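Local coordinates for protein carboxylase (Deinococcus radiodurans, PDB 5H80) that probably carries out the ATP-dependent carboxylation of biotin, as the biotin carboxylase domain of a single-chain bacterial carboxylase, at residues V242-E254 / T348-A362. Numbering follows the deposited sequence.
Sequences VAGDGQSVTHLWE and TLTAVGLATQPADAA
The hairpin of strands 242-245 and 249-254 meets the short helix and loop of 348-362, with CA atoms 5.3 Å apart at D245 and T348 and 5.0 Å apart at T250 and T356. D245 joins the turn to the helix start. Its OD1 accepts from Q247 N (an Asx turn) and S248 N, together an Asx motif, while OD2 takes L349 N on its anti side, tilted out of the carboxylate plane, in a nearly straight bond (166°). T348 is the N-cap, and its OG1 accepts from A351 N. L349 CD1 and CD2 pack on T250 CG2, and A243 CB touches L354 CD1 at 3.6 Å. With OG1 placed opposite its own backbone N (chi1 -163°), T250 donates to a lone pair of A355 O and accepts from Q357 N at 3.1 Å. Q357 NE2 bonds H251 O at 2.9 Å and lies over one face of both the H251 and W253 rings. H251 NE2 donates to P358 O at 2.8 Å, near the plane of the imidazole, and H251 ND1 accepts from W253 N. W253 NE1 reaches A361 O at 3.0 Å. A leucine in place of W253 would probably leave A361 O without this donor and Q357 NE2 without its indole face. One water bridges V249 O and Q357 O; a second bridges H251 O and A355 O. The loop thus lines the outermost strand, 249-256, of a four-stranded antiparallel sheet, in the ATP-grasp fold expected of biotin carboxylases.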
loop_
_atom_site.group_PDB
_atom_site.type_symbol
_atom_site.label_atom_id
_atom_site.label_comp_id
_atom_site.label_asym_id
_atom_site.label_seq_id
_atom_site.Cartn_x
_atom_site.Cartn_y
_atom_site.Cartn_z
ATOM N N VAL A 242 20.981 6.031 -2.662
ATOM C CA VAL A 242 21.995 5.021 -2.710
ATOM C C VAL A 242 21.944 3.926 -1.676
ATOM O O VAL A 242 21.475 4.042 -0.558
ATOM C CB VAL A 242 23.400 5.679 -2.769
ATOM C CG1 VAL A 242 24.538 4.683 -2.710
ATOM C CG2 VAL A 242 23.508 6.531 -4.040
ATOM N N ALA A 243 22.458 2.806 -2.104
ATOM C CA ALA A 243 22.738 1.687 -1.258
ATOM C C ALA A 243 24.058 1.089 -1.626
ATOM O O ALA A 243 24.399 0.912 -2.830
ATOM C CB ALA A 243 21.613 0.556 -1.387
ATOM N N GLY A 244 24.684 0.500 -0.641
ATOM C CA GLY A 244 25.953 -0.250 -0.784
ATOM C C GLY A 244 26.215 -1.351 0.180
ATOM O O GLY A 244 25.652 -1.415 1.286
ATOM N N ASP A 245 27.107 -2.243 -0.193
ATOM C CA ASP A 245 27.446 -3.368 0.708
ATOM C C ASP A 245 28.911 -3.323 1.133
ATOM O O ASP A 245 29.506 -4.316 1.593
ATOM C CB ASP A 245 27.021 -4.642 0.073
ATOM C CG ASP A 245 27.781 -4.935 -1.188
ATOM O OD1 ASP A 245 28.818 -4.205 -1.569
ATOM O OD2 ASP A 245 27.290 -5.815 -1.901
ATOM N N GLY A 246 29.526 -2.168 0.878
ATOM C CA GLY A 246 30.992 -2.063 1.074
ATOM C C GLY A 246 31.919 -2.517 -0.039
ATOM O O GLY A 246 33.069 -2.202 -0.004
ATOM N N GLN A 247 31.428 -3.260 -1.045
ATOM C CA GLN A 247 32.187 -3.659 -2.225
ATOM C C GLN A 247 31.668 -3.028 -3.447
ATOM O O GLN A 247 32.441 -2.736 -4.340
ATOM C CB GLN A 247 32.168 -5.172 -2.391
ATOM C CG GLN A 247 32.568 -5.980 -1.155
ATOM C CD GLN A 247 32.532 -7.476 -1.411
ATOM O OE1 GLN A 247 33.532 -8.039 -1.820
ATOM N NE2 GLN A 247 31.362 -8.120 -1.205
ATOM N N SER A 248 30.337 -2.862 -3.512
ATOM C CA SER A 248 29.561 -2.339 -4.604
ATOM C C SER A 248 28.554 -1.334 -4.132
ATOM O O SER A 248 28.209 -1.312 -2.972
ATOM C CB SER A 248 28.705 -3.467 -5.185
ATOM O OG SER A 248 29.482 -4.319 -5.968
ATOM N N VAL A 249 28.074 -0.544 -5.095
ATOM C CA VAL A 249 27.113 0.442 -4.850
ATOM C C VAL A 249 26.028 0.298 -5.971
ATOM O O VAL A 249 26.255 -0.116 -7.149
ATOM C CB VAL A 249 27.763 1.889 -4.772
ATOM C CG1 VAL A 249 28.650 2.003 -3.544
ATOM C CG2 VAL A 249 28.434 2.255 -6.099
ATOM N N THR A 250 24.826 0.716 -5.574
ATOM C CA THR A 250 23.698 0.831 -6.449
ATOM C C THR A 250 22.788 1.978 -6.040
ATOM O O THR A 250 23.120 2.779 -5.119
ATOM C CB THR A 250 22.962 -0.516 -6.522
ATOM O OG1 THR A 250 22.101 -0.566 -7.649
ATOM C CG2 THR A 250 22.147 -0.730 -5.240
ATOM N N HIS A 251 21.652 2.116 -6.719
ATOM C CA HIS A 251 20.766 3.217 -6.602
ATOM C C HIS A 251 19.304 2.750 -6.747
ATOM O O HIS A 251 19.014 1.714 -7.343
ATOM C CB HIS A 251 21.076 4.348 -7.521
ATOM C CG HIS A 251 20.726 4.071 -8.972
ATOM N ND1 HIS A 251 19.479 4.239 -9.506
ATOM C CD2 HIS A 251 21.473 3.520 -9.961
ATOM C CE1 HIS A 251 19.498 3.909 -10.808
ATOM N NE2 HIS A 251 20.660 3.392 -11.054
ATOM N N LEU A 252 18.449 3.512 -6.146
ATOM C CA LEU A 252 16.938 3.453 -6.332
ATOM C C LEU A 252 16.418 4.758 -6.997
ATOM O O LEU A 252 15.371 5.304 -6.580
ATOM C CB LEU A 252 16.167 3.054 -5.069
ATOM C CG LEU A 252 16.233 1.630 -4.572
ATOM C CD1 LEU A 252 15.865 0.627 -5.686
ATOM C CD2 LEU A 252 17.576 1.437 -4.018
ATOM N N TRP A 253 17.174 5.330 -7.969
ATOM C CA TRP A 253 16.796 6.503 -8.700
ATOM C C TRP A 253 16.638 7.720 -7.773
ATOM O O TRP A 253 17.273 7.777 -6.712
ATOM C CB TRP A 253 15.502 6.244 -9.600
ATOM C CG TRP A 253 15.818 5.118 -10.613
ATOM C CD1 TRP A 253 16.374 5.233 -11.848
ATOM C CD2 TRP A 253 15.449 3.750 -10.461
ATOM N NE1 TRP A 253 16.420 4.009 -12.455
ATOM C CE2 TRP A 253 15.884 3.073 -11.622
ATOM C CE3 TRP A 253 14.834 3.010 -9.398
ATOM C CZ2 TRP A 253 15.661 1.680 -11.803
ATOM C CZ3 TRP A 253 14.666 1.584 -9.583
ATOM C CH2 TRP A 253 15.011 1.003 -10.767
ATOM N N GLU A 254 15.726 8.612 -8.097
ATOM C CA GLU A 254 15.631 9.904 -7.502
ATOM C C GLU A 254 14.368 10.215 -6.778
ATOM O O GLU A 254 13.280 9.644 -7.036
ATOM C CB GLU A 254 15.936 11.005 -8.507
ATOM C CG GLU A 254 14.872 11.556 -9.430
ATOM C CD GLU A 254 14.302 10.556 -10.456
ATOM O OE1 GLU A 254 14.953 9.520 -10.664
ATOM O OE2 GLU A 254 13.268 10.942 -11.001
ATOM N N THR A 348 25.384 -8.927 1.132
ATOM C CA THR A 348 25.575 -8.223 -0.185
ATOM C C THR A 348 24.291 -7.535 -0.737
ATOM O O THR A 348 23.158 -7.897 -0.388
ATOM C CB THR A 348 26.204 -9.058 -1.278
ATOM O OG1 THR A 348 25.271 -10.095 -1.701
ATOM C CG2 THR A 348 27.511 -9.693 -0.849
ATOM N N LEU A 349 24.430 -6.609 -1.632
ATOM C CA LEU A 349 23.246 -5.993 -2.308
ATOM C C LEU A 349 22.420 -7.075 -2.955
ATOM O O LEU A 349 21.227 -7.049 -2.860
ATOM C CB LEU A 349 23.641 -5.097 -3.459
ATOM C CG LEU A 349 24.344 -3.840 -2.952
ATOM C CD1 LEU A 349 24.932 -3.079 -4.118
ATOM C CD2 LEU A 349 23.326 -2.971 -2.165
ATOM N N THR A 350 23.072 -8.001 -3.621
ATOM C CA THR A 350 22.315 -9.071 -4.265
ATOM C C THR A 350 21.511 -9.910 -3.219
ATOM O O THR A 350 20.347 -10.218 -3.471
ATOM C CB THR A 350 23.263 -9.962 -5.085
ATOM O OG1 THR A 350 23.686 -9.244 -6.218
ATOM C CG2 THR A 350 22.561 -11.231 -5.576
ATOM N N ALA A 351 22.081 -10.307 -2.110
ATOM C CA ALA A 351 21.430 -11.101 -1.017
ATOM C C ALA A 351 20.234 -10.342 -0.382
ATOM O O ALA A 351 19.326 -11.012 0.155
ATOM C CB ALA A 351 22.440 -11.448 0.053
ATOM N N VAL A 352 20.371 -9.001 -0.267
ATOM C CA VAL A 352 19.329 -8.177 0.315
ATOM C C VAL A 352 18.186 -7.866 -0.700
ATOM O O VAL A 352 17.134 -7.357 -0.319
ATOM C CB VAL A 352 19.932 -6.953 1.121
ATOM C CG1 VAL A 352 21.023 -7.385 2.084
ATOM C CG2 VAL A 352 20.292 -5.847 0.192
ATOM N N GLY A 353 18.371 -8.275 -1.930
ATOM C CA GLY A 353 17.392 -8.065 -3.062
ATOM C C GLY A 353 17.401 -6.768 -3.769
ATOM O O GLY A 353 16.417 -6.430 -4.455
ATOM N N LEU A 354 18.520 -6.068 -3.730
ATOM C CA LEU A 354 18.675 -4.821 -4.485
ATOM C C LEU A 354 19.485 -5.089 -5.682
ATOM O O LEU A 354 20.571 -5.681 -5.624
ATOM C CB LEU A 354 19.330 -3.730 -3.630
ATOM C CG LEU A 354 18.506 -3.182 -2.448
ATOM C CD1 LEU A 354 19.208 -2.122 -1.607
ATOM C CD2 LEU A 354 17.149 -2.589 -2.846
ATOM N N ALA A 355 18.942 -4.728 -6.841
ATOM C CA ALA A 355 19.710 -4.886 -8.059
ATOM C C ALA A 355 20.908 -3.908 -8.147
ATOM O O ALA A 355 20.770 -2.704 -7.750
ATOM C CB ALA A 355 18.772 -4.814 -9.238
ATOM N N THR A 356 22.061 -4.416 -8.586
ATOM C CA THR A 356 23.242 -3.557 -8.788
ATOM C C THR A 356 23.073 -3.086 -10.208
ATOM O O THR A 356 22.983 -3.911 -11.115
ATOM C CB THR A 356 24.526 -4.319 -8.564
ATOM O OG1 THR A 356 24.472 -4.872 -7.289
ATOM C CG2 THR A 356 25.747 -3.411 -8.656
ATOM N N GLN A 357 22.839 -1.776 -10.352
ATOM C CA GLN A 357 22.420 -1.233 -11.644
ATOM C C GLN A 357 23.089 0.049 -12.023
ATOM O O GLN A 357 23.493 0.862 -11.106
ATOM C CB GLN A 357 20.926 -1.172 -11.740
ATOM C CG GLN A 357 20.267 -0.326 -10.635
ATOM C CD GLN A 357 18.785 -0.250 -10.727
ATOM O OE1 GLN A 357 18.138 -0.992 -11.459
ATOM N NE2 GLN A 357 18.211 0.613 -9.871
ATOM N N PRO A 358 23.215 0.262 -13.377
ATOM C CA PRO A 358 23.891 1.480 -13.809
ATOM C C PRO A 358 23.040 2.731 -13.666
ATOM O O PRO A 358 21.846 2.699 -13.468
ATOM C CB PRO A 358 24.287 1.181 -15.278
ATOM C CG PRO A 358 23.126 0.383 -15.770
ATOM C CD PRO A 358 22.759 -0.520 -14.551
ATOM N N ALA A 359 23.722 3.852 -13.648
ATOM C CA ALA A 359 23.124 5.143 -13.526
ATOM C C ALA A 359 21.984 5.375 -14.516
ATOM O O ALA A 359 21.062 6.056 -14.172
ATOM C CB ALA A 359 24.165 6.240 -13.677
ATOM N N ASP A 360 22.081 4.818 -15.760
ATOM C CA ASP A 360 21.038 5.066 -16.804
ATOM C C ASP A 360 19.996 3.969 -16.831
ATOM O O ASP A 360 19.180 3.933 -17.745
ATOM C CB ASP A 360 21.652 5.156 -18.159
ATOM C CG ASP A 360 22.250 3.898 -18.633
ATOM O OD1 ASP A 360 22.453 2.838 -17.953
ATOM O OD2 ASP A 360 22.675 3.991 -19.857
ATOM N N ALA A 361 19.850 3.246 -15.746
ATOM C CA ALA A 361 18.876 2.127 -15.703
ATOM C C ALA A 361 17.508 2.722 -15.909
ATOM O O ALA A 361 17.140 3.761 -15.357
ATOM C CB ALA A 361 18.907 1.322 -14.416
ATOM N N ALA A 362 16.683 2.028 -16.686
ATOM C CA ALA A 362 15.380 2.589 -16.979
ATOM C C ALA A 362 14.567 2.723 -15.675
ATOM O O ALA A 362 14.580 1.762 -14.860
ATOM C CB ALA A 362 14.612 1.716 -17.974
HETATM O O HOH W 1 25.729 0.608 -9.804
HETATM O O HOH W 2 18.684 -1.253 -6.678
#